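Local coordinates for nitrite oxidoreductase subunit C (Kuenenia stuttgartiensis, PDB 7B04), which binds a heme b and calcium ions and probably carries electrons within the nitrite oxidoreductase complex, at residues C[54-59]-C[103-108]; C[135-140]-C[288-293]; C[162-167]-C[236-241]. One frame throughout, in Å; residues are numbered along the deposited sequence.

Contact 1: C[54-59]-C[103-108]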
loop_
_atom_site.group_PDB
_atom_site.type_symbol
_atom_site.label_atom_id
_atom_site.label_comp_id
_atom_site.label_asym_id
_atom_site.label_seq_id
_atom_site.Cartn_x
_atom_site.Cartn_y
_atom_site.Cartn_z
ATOM N N MET C 54 9.493 49.723 48.933
ATOM C CA MET C 54 9.424 50.880 48.039
ATOM C C MET C 54 8.100 50.830 47.286
ATOM O O MET C 54 7.837 49.847 46.589
ATOM C CB MET C 54 10.616 50.916 47.082
ATOM C CG MET C 54 10.749 49.721 46.153
ATOM S SD MET C 54 12.068 49.927 44.948
ATOM C CE MET C 54 13.503 49.706 45.992
ATOM N N GLN C 55 7.213 51.797 47.532
ATOM C CA GLN C 55 6.030 51.944 46.683
ATOM C C GLN C 55 6.413 51.754 45.212
ATOM O O GLN C 55 7.220 52.510 44.663
ATOM C CB GLN C 55 5.317 53.284 46.938
ATOM C CG GLN C 55 5.818 54.507 46.185
ATOM C CD GLN C 55 4.750 55.579 46.047
ATOM O OE1 GLN C 55 3.627 55.422 46.531
ATOM N NE2 GLN C 55 5.095 56.673 45.380
ATOM N N ILE C 56 5.922 50.685 44.597
ATOM C CA ILE C 56 6.212 50.373 43.201
ATOM C C ILE C 56 5.010 50.786 42.361
ATOM O O ILE C 56 3.943 50.167 42.439
ATOM C CB ILE C 56 6.550 48.890 43.012
ATOM C CG1 ILE C 56 7.744 48.516 43.888
ATOM C CG2 ILE C 56 6.876 48.602 41.556
ATOM C CD1 ILE C 56 7.724 47.105 44.389
ATOM N N ASP C 57 5.193 51.806 41.527
ATOM C CA ASP C 57 4.149 52.255 40.615
ATOM C C ASP C 57 4.365 51.549 39.285
ATOM O O ASP C 57 5.414 51.707 38.653
ATOM C CB ASP C 57 4.178 53.772 40.431
ATOM C CG ASP C 57 3.714 54.528 41.663
ATOM O OD1 ASP C 57 2.936 53.960 42.460
ATOM O OD2 ASP C 57 4.121 55.698 41.830
ATOM N N VAL C 58 3.371 50.771 38.867
ATOM C CA VAL C 58 3.519 49.890 37.710
ATOM C C VAL C 58 2.265 49.971 36.861
ATOM O O VAL C 58 1.170 50.277 37.352
ATOM C CB VAL C 58 3.760 48.423 38.159
ATOM C CG1 VAL C 58 2.446 47.735 38.532
ATOM C CG2 VAL C 58 4.539 47.620 37.128
ATOM N N PRO C 59 2.404 49.738 35.562
ATOM C CA PRO C 59 1.232 49.708 34.684
ATOM C C PRO C 59 0.523 48.361 34.799
ATOM O O PRO C 59 0.931 47.477 35.548
ATOM C CB PRO C 59 1.826 49.917 33.289
ATOM C CG PRO C 59 3.238 49.478 33.406
ATOM C CD PRO C 59 3.653 49.872 34.789
ATOM N N ILE C 103 12.085 43.382 45.942
ATOM C CA ILE C 103 11.425 44.593 46.416
ATOM C C ILE C 103 9.972 44.228 46.693
ATOM O O ILE C 103 9.444 43.256 46.150
ATOM C CB ILE C 103 11.510 45.744 45.391
ATOM C CG1 ILE C 103 10.905 45.296 44.060
ATOM C CG2 ILE C 103 12.950 46.194 45.193
ATOM C CD1 ILE C 103 10.972 46.337 42.976
ATOM N N HIS C 104 9.316 45.011 47.550
ATOM C CA HIS C 104 7.907 44.740 47.808
ATOM C C HIS C 104 7.147 46.021 48.126
ATOM O O HIS C 104 7.712 47.024 48.571
ATOM C CB HIS C 104 7.717 43.678 48.907
ATOM C CG HIS C 104 7.895 44.182 50.305
ATOM N ND1 HIS C 104 6.920 44.889 50.975
ATOM C CD2 HIS C 104 8.915 44.029 51.183
ATOM C CE1 HIS C 104 7.344 45.175 52.193
ATOM N NE2 HIS C 104 8.551 44.664 52.344
ATOM N N ASP C 105 5.833 45.947 47.897
ATOM C CA ASP C 105 4.896 47.050 48.050
ATOM C C ASP C 105 4.269 47.121 49.426
ATOM O O ASP C 105 3.836 48.199 49.848
ATOM C CB ASP C 105 3.703 46.821 47.104
ATOM C CG ASP C 105 3.693 47.711 45.895
ATOM O OD1 ASP C 105 4.089 48.888 45.994
ATOM O OD2 ASP C 105 3.240 47.224 44.836
ATOM N N GLY C 106 4.252 46.011 50.141
ATOM C CA GLY C 106 3.338 45.831 51.239
ATOM C C GLY C 106 2.114 45.086 50.769
ATOM O O GLY C 106 1.317 44.618 51.592
ATOM N N ILE C 107 1.958 44.993 49.445
ATOM C CA ILE C 107 0.907 44.232 48.794
ATOM C C ILE C 107 1.477 43.149 47.886
ATOM O O ILE C 107 1.016 42.002 47.913
ATOM C CB ILE C 107 -0.024 45.171 47.994
ATOM C CG1 ILE C 107 -0.680 46.192 48.926
ATOM C CG2 ILE C 107 -1.069 44.377 47.232
ATOM C CD1 ILE C 107 -1.269 47.388 48.212
ATOM N N THR C 108 2.475 43.495 47.067
ATOM C CA THR C 108 3.060 42.605 46.071
ATOM C C THR C 108 4.565 42.495 46.280
ATOM O O THR C 108 5.219 43.472 46.650
ATOM C CB THR C 108 2.780 43.109 44.647
ATOM O OG1 THR C 108 1.411 43.517 44.544
ATOM C CG2 THR C 108 3.057 42.020 43.621
#
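Ile56 reaches across to Ile103 and Asp105, and it makes both an apolar and a polar contact. Its side chain can be followed outward. Ile56 CB sits beside the Asp105 carboxylate, 3.9 Å from Asp105 OD1. CG1 stands beside the backbone N of Ile56 and anti to its carbonyl carbon (chi1 -58°), which sends this branch toward the other segment. Ile56 CG1 meets the methyl Ile103 CD1. At the tip, Ile56 CD1 lies 3.6 Å from Ile103 CD1 and almost as near to Ile103 CG1. The two isoleucine side chains cross obliquely. Met54 covers the other branch of Ile103. Its chain bends at chi3, and Met54 CE comes to 3.6 Å from Ile103 CG2, with SD close behind. Ala70 of helix 64-71 packs on Met54 and Ile103, and Leu67 of the same helix on Ile56.

The contact lies where the parallel pair of strands 49-53 and 97-104 ends. Lys52 and His104 share a backbone bond there. Met54 N then gives a nearly straight bond to His104 O at 3.3 Å, with the donor almost in line with the C=O. One step on, a carboxylate replaces the backbone acceptor. Ile56 N binds Asp105 OD1 at 2.9 Å, with an angle of 176° at the hydrogen. The N-H meets the syn side of the carboxylate, 32° out of its plane.

Asp105 belongs to the hairpin turn leading into strand 108-116, and Asp105 N bonds Thr108 O at 2.8 Å. The CB of His104 points away from the 54-59 segment. His104 ND1 takes a weak bond from Gly106 N at the ring edge, and His104 NE2 is hydrogen-bonded to Glu317 O.

Contact 2: C[135-140]-C[288-293]. With HEM (protoporphyrin IX containing Fe), chain B.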
loop_
_atom_site.group_PDB
_atom_site.type_symbol
_atom_site.label_atom_id
_atom_site.label_comp_id
_atom_site.label_asym_id
_atom_site.label_seq_id
_atom_site.Cartn_x
_atom_site.Cartn_y
_atom_site.Cartn_z
ATOM N N ALA C 135 13.988 29.262 38.184
ATOM C CA ALA C 135 13.029 28.940 39.227
ATOM C C ALA C 135 13.542 29.371 40.591
ATOM O O ALA C 135 14.744 29.333 40.867
ATOM C CB ALA C 135 12.700 27.445 39.256
ATOM N N LEU C 136 12.603 29.778 41.438
ATOM C CA LEU C 136 12.855 30.077 42.836
ATOM C C LEU C 136 11.985 29.172 43.691
ATOM O O LEU C 136 10.901 28.754 43.273
ATOM C CB LEU C 136 12.557 31.542 43.159
ATOM C CG LEU C 136 13.371 32.579 42.390
ATOM C CD1 LEU C 136 12.823 33.973 42.640
ATOM C CD2 LEU C 136 14.840 32.497 42.775
ATOM N N MET C 137 12.467 28.854 44.887
ATOM C CA MET C 137 11.742 27.953 45.765
ATOM C C MET C 137 11.840 28.462 47.191
ATOM O O MET C 137 12.851 29.039 47.600
ATOM C CB MET C 137 12.227 26.504 45.660
ATOM C CG MET C 137 13.507 26.154 46.363
ATOM S SD MET C 137 13.770 24.384 46.158
ATOM C CE MET C 137 14.998 24.075 47.412
ATOM N N PHE C 138 10.763 28.258 47.934
ATOM C CA PHE C 138 10.644 28.758 49.285
ATOM C C PHE C 138 10.108 27.656 50.181
ATOM O O PHE C 138 9.247 26.874 49.759
ATOM C CB PHE C 138 9.677 29.949 49.343
ATOM C CG PHE C 138 10.078 31.101 48.480
ATOM C CD1 PHE C 138 10.849 32.127 48.994
ATOM C CD2 PHE C 138 9.685 31.159 47.153
ATOM C CE1 PHE C 138 11.220 33.192 48.202
ATOM C CE2 PHE C 138 10.055 32.221 46.355
ATOM C CZ PHE C 138 10.823 33.239 46.880
ATOM N N PRO C 139 10.591 27.556 51.415
ATOM C CA PRO C 139 9.973 26.609 52.336
ATOM C C PRO C 139 8.603 27.140 52.698
ATOM O O PRO C 139 8.422 28.342 52.909
ATOM C CB PRO C 139 10.915 26.618 53.544
ATOM C CG PRO C 139 12.190 27.262 53.050
ATOM C CD PRO C 139 11.734 28.249 52.028
ATOM N N LEU C 140 7.629 26.243 52.759
ATOM C CA LEU C 140 6.278 26.648 53.099
ATOM C C LEU C 140 6.116 26.562 54.612
ATOM O O LEU C 140 6.390 25.519 55.215
ATOM C CB LEU C 140 5.264 25.798 52.332
ATOM C CG LEU C 140 3.830 25.559 52.789
ATOM C CD1 LEU C 140 3.046 26.847 52.700
ATOM C CD2 LEU C 140 3.221 24.528 51.860
ATOM N N TYR C 288 13.778 31.622 54.006
ATOM C CA TYR C 288 14.881 31.200 53.159
ATOM C C TYR C 288 14.393 31.011 51.726
ATOM O O TYR C 288 13.190 30.951 51.462
ATOM C CB TYR C 288 15.526 29.906 53.688
ATOM C CG TYR C 288 16.030 30.006 55.118
ATOM C CD1 TYR C 288 15.144 30.048 56.188
ATOM C CD2 TYR C 288 17.391 30.065 55.397
ATOM C CE1 TYR C 288 15.593 30.145 57.491
ATOM C CE2 TYR C 288 17.851 30.161 56.702
ATOM C CZ TYR C 288 16.945 30.201 57.744
ATOM O OH TYR C 288 17.391 30.296 59.042
ATOM N N PHE C 289 15.341 30.950 50.793
ATOM C CA PHE C 289 15.014 30.683 49.399
ATOM C C PHE C 289 16.158 29.914 48.752
ATOM O O PHE C 289 17.264 29.822 49.294
ATOM C CB PHE C 289 14.699 31.975 48.626
ATOM C CG PHE C 289 15.916 32.738 48.176
ATOM C CD1 PHE C 289 16.497 33.686 49.000
ATOM C CD2 PHE C 289 16.464 32.519 46.921
ATOM C CE1 PHE C 289 17.609 34.396 48.585
ATOM C CE2 PHE C 289 17.578 33.220 46.506
ATOM C CZ PHE C 289 18.151 34.161 47.337
ATOM N N ASN C 290 15.876 29.367 47.571
ATOM C CA ASN C 290 16.864 28.667 46.767
ATOM C C ASN C 290 16.556 28.915 45.297
ATOM O O ASN C 290 15.466 29.368 44.940
ATOM C CB ASN C 290 16.872 27.163 47.078
ATOM C CG ASN C 290 18.177 26.494 46.704
ATOM O OD1 ASN C 290 19.076 27.127 46.157
ATOM N ND2 ASN C 290 18.289 25.204 47.001
ATOM N N MET C 291 17.533 28.618 44.440
ATOM C CA MET C 291 17.480 29.047 43.050
ATOM C C MET C 291 17.990 27.940 42.137
ATOM O O MET C 291 18.764 27.071 42.546
ATOM C CB MET C 291 18.308 30.325 42.844
ATOM C CG MET C 291 18.139 30.987 41.491
ATOM S SD MET C 291 19.376 32.262 41.200
ATOM C CE MET C 291 18.880 33.478 42.411
ATOM N N ALA C 292 17.541 27.987 40.883
ATOM C CA ALA C 292 18.029 27.097 39.839
ATOM C C ALA C 292 17.787 27.755 38.488
ATOM O O ALA C 292 16.869 28.564 38.333
ATOM C CB ALA C 292 17.353 25.724 39.890
ATOM N N VAL C 293 18.625 27.398 37.517
ATOM C CA VAL C 293 18.565 27.955 36.169
ATOM C C VAL C 293 18.764 26.819 35.173
ATOM O O VAL C 293 19.513 25.873 35.438
ATOM C CB VAL C 293 19.621 29.067 35.969
ATOM C CG1 VAL C 293 19.672 29.525 34.520
ATOM C CG2 VAL C 293 19.335 30.250 36.885
HETATM C CHA HEM B . 12.785 19.210 38.611
HETATM C CHB HEM B . 16.376 17.065 41.112
HETATM C CHC HEM B . 17.215 21.346 43.255
HETATM C CHD HEM B . 13.499 23.463 40.878
HETATM C C1A HEM B . 13.609 18.244 39.160
HETATM C C2A HEM B . 13.462 16.812 39.007
HETATM C C3A HEM B . 14.456 16.214 39.686
HETATM C C4A HEM B . 15.260 17.243 40.314
HETATM C CMA HEM B . 14.719 14.696 39.807
HETATM C CAA HEM B . 12.356 16.142 38.160
HETATM C CBA HEM B . 11.418 15.318 39.031
HETATM C CGA HEM B . 10.275 16.181 39.484
HETATM O O1A HEM B . 9.814 16.007 40.641
HETATM O O2A HEM B . 9.840 17.050 38.686
HETATM C C1B HEM B . 16.973 18.051 41.873
HETATM C C2B HEM B . 18.210 17.945 42.621
HETATM C C3B HEM B . 18.442 19.130 43.223
HETATM C C4B HEM B . 17.360 20.029 42.857
HETATM C CMB HEM B . 19.042 16.645 42.681
HETATM C CAB HEM B . 19.620 19.575 44.130
HETATM C CBB HEM B . 20.746 18.876 44.316
HETATM C C1C HEM B . 16.331 22.290 42.758
HETATM C C2C HEM B . 16.373 23.715 43.032
HETATM C C3C HEM B . 15.364 24.300 42.378
HETATM C C4C HEM B . 14.621 23.272 41.672
HETATM C CMC HEM B . 17.419 24.435 43.913
HETATM C CAC HEM B . 15.034 25.810 42.386
HETATM C CBC HEM B . 13.809 26.254 42.675
HETATM C C1D HEM B . 13.044 22.513 39.981
HETATM C C2D HEM B . 12.155 22.734 38.853
HETATM C C3D HEM B . 11.964 21.569 38.234
HETATM C C4D HEM B . 12.720 20.550 38.940
HETATM C CMD HEM B . 11.524 24.076 38.426
HETATM C CAD HEM B . 11.081 21.360 36.985
HETATM C CBD HEM B . 11.931 21.333 35.721
HETATM C CGD HEM B . 11.036 21.355 34.509
HETATM O O1D HEM B . 11.565 21.440 33.373
HETATM O O2D HEM B . 9.790 21.300 34.670
HETATM N NA HEM B . 14.709 18.460 39.967
HETATM N NB HEM B . 16.490 19.331 42.043
HETATM N NC HEM B . 15.245 22.049 41.925
HETATM N ND HEM B . 13.373 21.160 40.001
HETATM FE FE HEM B . 14.853 20.047 41.122
#
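The antiparallel pair of strands 133-139 and 286-294 forms part of the wall of the heme pocket. Ala135 pairs with Ala292, and Met137 with Asn290. Each pair is closed by two backbone bonds, such as Ala135 N to Ala292 O and Met137 N to Asn290 O, both 3.0 Å. Between them Leu136 and Met291 form a non-hydrogen-bonded pair.

The face carrying Ala135, Met137, Asn290 and Ala292 looks to the heme. Ala292 CB lies 3.4 Å from CAC of a heme vinyl group. Met137 CB lies equally near CBC of that vinyl. Met137 runs extended beyond CG alongside Asn290, and Met137 CE reaches 3.5 Å from Asn290 ND2. Asn290 CG is anti to its backbone N (chi1 -158°), which puts the amide beside the heme methyl CMC. Asn290 OD1 takes a bond from Met291 N, which comes from above the carbonyl plane. ND2 has weak bonds to Pro153 O and Ser308 O.

The opposite face is apolar. Leu136 and Met291 lie side by side, Leu136 CD2 being 3.8 Å from Met291 CG. Both pack on Ile100 of strand 97-104. Farther along, Phe138 CE1 touches Phe289 CB at 3.7 Å. The axial ligand Met155 lies near Met137, and Lys305, which is bound covalently to the heme, lies near Ala292. A sheet with one face on a heme b and the other in an apolar core fits the DOMON-like domain of the ethylbenzene dehydrogenase family.

Contact 3: C[162-167]-C[236-241]. With HEM (protoporphyrin IX containing Fe), chain B.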
loop_
_atom_site.group_PDB
_atom_site.type_symbol
_atom_site.label_atom_id
_atom_site.label_comp_id
_atom_site.label_asym_id
_atom_site.label_seq_id
_atom_site.Cartn_x
_atom_site.Cartn_y
_atom_site.Cartn_z
ATOM N N VAL C 162 7.546 22.317 50.006
ATOM C CA VAL C 162 8.187 23.517 49.482
ATOM C C VAL C 162 7.336 24.075 48.345
ATOM O O VAL C 162 6.626 23.336 47.654
ATOM C CB VAL C 162 9.632 23.198 49.008
ATOM C CG1 VAL C 162 10.198 24.280 48.095
ATOM C CG2 VAL C 162 10.552 22.996 50.199
ATOM N N ASN C 163 7.402 25.392 48.161
ATOM C CA ASN C 163 6.727 26.088 47.072
ATOM C C ASN C 163 7.746 26.412 45.986
ATOM O O ASN C 163 8.867 26.834 46.282
ATOM C CB ASN C 163 6.062 27.375 47.568
ATOM C CG ASN C 163 4.933 27.847 46.662
ATOM O OD1 ASN C 163 4.182 28.755 47.018
ATOM N ND2 ASN C 163 4.806 27.233 45.493
ATOM N N LEU C 164 7.351 26.218 44.730
ATOM C CA LEU C 164 8.225 26.430 43.585
ATOM C C LEU C 164 7.592 27.426 42.624
ATOM O O LEU C 164 6.378 27.400 42.397
ATOM C CB LEU C 164 8.479 25.111 42.836
ATOM C CG LEU C 164 9.441 24.009 43.296
ATOM C CD1 LEU C 164 10.880 24.473 43.233
ATOM C CD2 LEU C 164 9.093 23.482 44.683
ATOM N N TRP C 165 8.419 28.314 42.072
ATOM C CA TRP C 165 8.013 29.243 41.021
ATOM C C TRP C 165 8.889 28.966 39.807
ATOM O O TRP C 165 10.072 29.313 39.811
ATOM C CB TRP C 165 8.170 30.698 41.461
ATOM C CG TRP C 165 7.367 31.100 42.651
ATOM C CD1 TRP C 165 6.374 30.389 43.257
ATOM C CD2 TRP C 165 7.491 32.323 43.382
ATOM N NE1 TRP C 165 5.872 31.096 44.324
ATOM C CE2 TRP C 165 6.541 32.287 44.421
ATOM C CE3 TRP C 165 8.314 33.447 43.260
ATOM C CZ2 TRP C 165 6.392 33.331 45.332
ATOM C CZ3 TRP C 165 8.165 34.480 44.164
ATOM C CH2 TRP C 165 7.211 34.416 45.187
ATOM N N HIS C 166 8.321 28.364 38.767
ATOM C CA HIS C 166 9.094 27.968 37.593
ATOM C C HIS C 166 8.777 28.907 36.436
ATOM O O HIS C 166 7.665 28.885 35.899
ATOM C CB HIS C 166 8.812 26.520 37.203
ATOM C CG HIS C 166 9.731 25.997 36.143
ATOM N ND1 HIS C 166 9.490 24.826 35.458
ATOM C CD2 HIS C 166 10.892 26.490 35.652
ATOM C CE1 HIS C 166 10.465 24.620 34.589
ATOM N NE2 HIS C 166 11.328 25.615 34.687
ATOM N N TRP C 167 9.757 29.718 36.044
ATOM C CA TRP C 167 9.633 30.549 34.858
ATOM C C TRP C 167 10.044 29.753 33.627
ATOM O O TRP C 167 11.055 29.045 33.638
ATOM C CB TRP C 167 10.496 31.807 34.968
ATOM C CG TRP C 167 10.549 32.575 33.684
ATOM C CD1 TRP C 167 9.580 33.392 33.178
ATOM C CD2 TRP C 167 11.614 32.574 32.726
ATOM N NE1 TRP C 167 9.982 33.911 31.971
ATOM C CE2 TRP C 167 11.227 33.421 31.670
ATOM C CE3 TRP C 167 12.860 31.944 32.661
ATOM C CZ2 TRP C 167 12.041 33.656 30.564
ATOM C CZ3 TRP C 167 13.667 32.180 31.562
ATOM C CH2 TRP C 167 13.254 33.028 30.529
ATOM N N LEU C 236 3.938 25.864 41.737
ATOM C CA LEU C 236 3.927 24.429 41.972
ATOM C C LEU C 236 4.628 24.105 43.290
ATOM O O LEU C 236 5.339 24.937 43.858
ATOM C CB LEU C 236 4.532 23.693 40.765
ATOM C CG LEU C 236 5.980 23.798 40.291
ATOM C CD1 LEU C 236 6.104 22.945 39.047
ATOM C CD2 LEU C 236 6.402 25.216 39.980
ATOM N N ASN C 237 4.411 22.880 43.773
ATOM C CA ASN C 237 4.928 22.408 45.051
ATOM C C ASN C 237 5.767 21.150 44.874
ATOM O O ASN C 237 5.679 20.457 43.856
ATOM C CB ASN C 237 3.793 22.104 46.040
ATOM C CG ASN C 237 3.263 23.343 46.722
ATOM O OD1 ASN C 237 2.157 23.796 46.438
ATOM N ND2 ASN C 237 4.051 23.895 47.637
ATOM N N ALA C 238 6.586 20.859 45.887
ATOM C CA ALA C 238 7.383 19.640 45.902
ATOM C C ALA C 238 7.721 19.266 47.341
ATOM O O ALA C 238 7.899 20.135 48.200
ATOM C CB ALA C 238 8.664 19.796 45.075
ATOM N N GLU C 239 7.801 17.957 47.584
ATOM C CA GLU C 239 8.269 17.397 48.849
ATOM C C GLU C 239 9.534 16.582 48.605
ATOM O O GLU C 239 9.655 15.448 49.082
ATOM C CB GLU C 239 7.191 16.525 49.503
ATOM C CG GLU C 239 6.126 17.281 50.284
ATOM C CD GLU C 239 5.092 16.348 50.898
ATOM O OE1 GLU C 239 5.019 15.178 50.466
ATOM O OE2 GLU C 239 4.350 16.778 51.807
ATOM N N GLY C 240 10.461 17.145 47.844
ATOM C CA GLY C 240 11.645 16.445 47.397
ATOM C C GLY C 240 11.700 16.378 45.883
ATOM O O GLY C 240 10.744 16.705 45.176
ATOM N N PHE C 241 12.873 15.990 45.396
ATOM C CA PHE C 241 13.052 15.822 43.961
ATOM C C PHE C 241 12.455 14.495 43.510
ATOM O O PHE C 241 12.486 13.503 44.246
ATOM C CB PHE C 241 14.530 15.982 43.570
ATOM C CG PHE C 241 15.457 14.860 43.991
ATOM C CD1 PHE C 241 15.314 13.563 43.516
ATOM C CD2 PHE C 241 16.518 15.136 44.838
ATOM C CE1 PHE C 241 16.190 12.559 43.910
ATOM C CE2 PHE C 241 17.390 14.141 45.224
ATOM C CZ PHE C 241 17.227 12.856 44.762
HETATM C CHA HEM B . 12.785 19.210 38.611
HETATM C CHB HEM B . 16.376 17.065 41.112
HETATM C CHC HEM B . 17.215 21.346 43.255
HETATM C CHD HEM B . 13.499 23.463 40.878
HETATM C C1A HEM B . 13.609 18.244 39.160
HETATM C C2A HEM B . 13.462 16.812 39.007
HETATM C C3A HEM B . 14.456 16.214 39.686
HETATM C C4A HEM B . 15.260 17.243 40.314
HETATM C CMA HEM B . 14.719 14.696 39.807
HETATM C CAA HEM B . 12.356 16.142 38.160
HETATM C CBA HEM B . 11.418 15.318 39.031
HETATM C CGA HEM B . 10.275 16.181 39.484
HETATM O O1A HEM B . 9.814 16.007 40.641
HETATM O O2A HEM B . 9.840 17.050 38.686
HETATM C C1B HEM B . 16.973 18.051 41.873
HETATM C C2B HEM B . 18.210 17.945 42.621
HETATM C C3B HEM B . 18.442 19.130 43.223
HETATM C C4B HEM B . 17.360 20.029 42.857
HETATM C CMB HEM B . 19.042 16.645 42.681
HETATM C CAB HEM B . 19.620 19.575 44.130
HETATM C CBB HEM B . 20.746 18.876 44.316
HETATM C C1C HEM B . 16.331 22.290 42.758
HETATM C C2C HEM B . 16.373 23.715 43.032
HETATM C C3C HEM B . 15.364 24.300 42.378
HETATM C C4C HEM B . 14.621 23.272 41.672
HETATM C CMC HEM B . 17.419 24.435 43.913
HETATM C CAC HEM B . 15.034 25.810 42.386
HETATM C CBC HEM B . 13.809 26.254 42.675
HETATM C C1D HEM B . 13.044 22.513 39.981
HETATM C C2D HEM B . 12.155 22.734 38.853
HETATM C C3D HEM B . 11.964 21.569 38.234
HETATM C C4D HEM B . 12.720 20.550 38.940
HETATM C CMD HEM B . 11.524 24.076 38.426
HETATM C CAD HEM B . 11.081 21.360 36.985
HETATM C CBD HEM B . 11.931 21.333 35.721
HETATM C CGD HEM B . 11.036 21.355 34.509
HETATM O O1D HEM B . 11.565 21.440 33.373
HETATM O O2D HEM B . 9.790 21.300 34.670
HETATM N NA HEM B . 14.709 18.460 39.967
HETATM N NB HEM B . 16.490 19.331 42.043
HETATM N NC HEM B . 15.245 22.049 41.925
HETATM N ND HEM B . 13.373 21.160 40.001
HETATM FE FE HEM B . 14.853 20.047 41.122
#
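Leu164 and Leu236 sit at the tight part of this antiparallel strand pair, where Leu164 CB meets Leu236 CD2 at 3.5 Å. Leu164 sends its two methyls to different partners. Leu164 CD2 rests 3.7 Å from Ala238 CB, and Leu164 CD1 lies beside the heme vinyl carbon CBC. Two carbonyls here each take two bonds. Leu236 O accepts from Leu164 N and, at 2.9 Å, from Asn163 ND2, which comes from above the carbonyl plane. Val162 O accepts from Ala238 N at 3.0 Å and from Asn237 ND2, which reach it from opposite faces of its plane. Asn163 OD1 is hydrogen-bonded to Val279 N. Asn237 ND2 also bonds Leu277 O. The two amide planes are only 21° apart.

Past Ala238 the segments part. The closing bond from Val162 N to Ala238 O is weak. Glu239 is partly exposed and packs on Pro33 of subunit A. Phe241 swings over to the porphyrin instead, with Phe241 CB 3.3 Å from heme CHB. At the other end the His166 ring lays one face on the heme methyl CMD, 3.5 Å from His166 CG. Arg209 of subunit B packs on His166 and Leu236 and bonds the heme. The chemistry implies that side-chain amides reinforce the backbone pairing on the face of Asn163 and Asn237, while the face of Leu164, Leu236 and Ala238 is apolar, with His166 beside it at the heme.

How the contacts relate
Contacts 2 and 3 belong to the core, while contact 1 is only partly buried at the far end of the fold, about 21 Å from contact 2 between centres. Strands 133-139 and 162-168 are neighbours, and probable bonds such as Leu136 O to Trp165 N join contacts 2 and 3 into one wall beside the heme. Contact 3 is nested in the chain loop that contact 2 closes. Contact 2 relies on regular backbone pairing, and contact 3 adds asparagine amides. Contact 1 touches no heme and joins a loop to a strand end with one backbone and one carboxylate bond. Only contact 3 also meets subunits A and B.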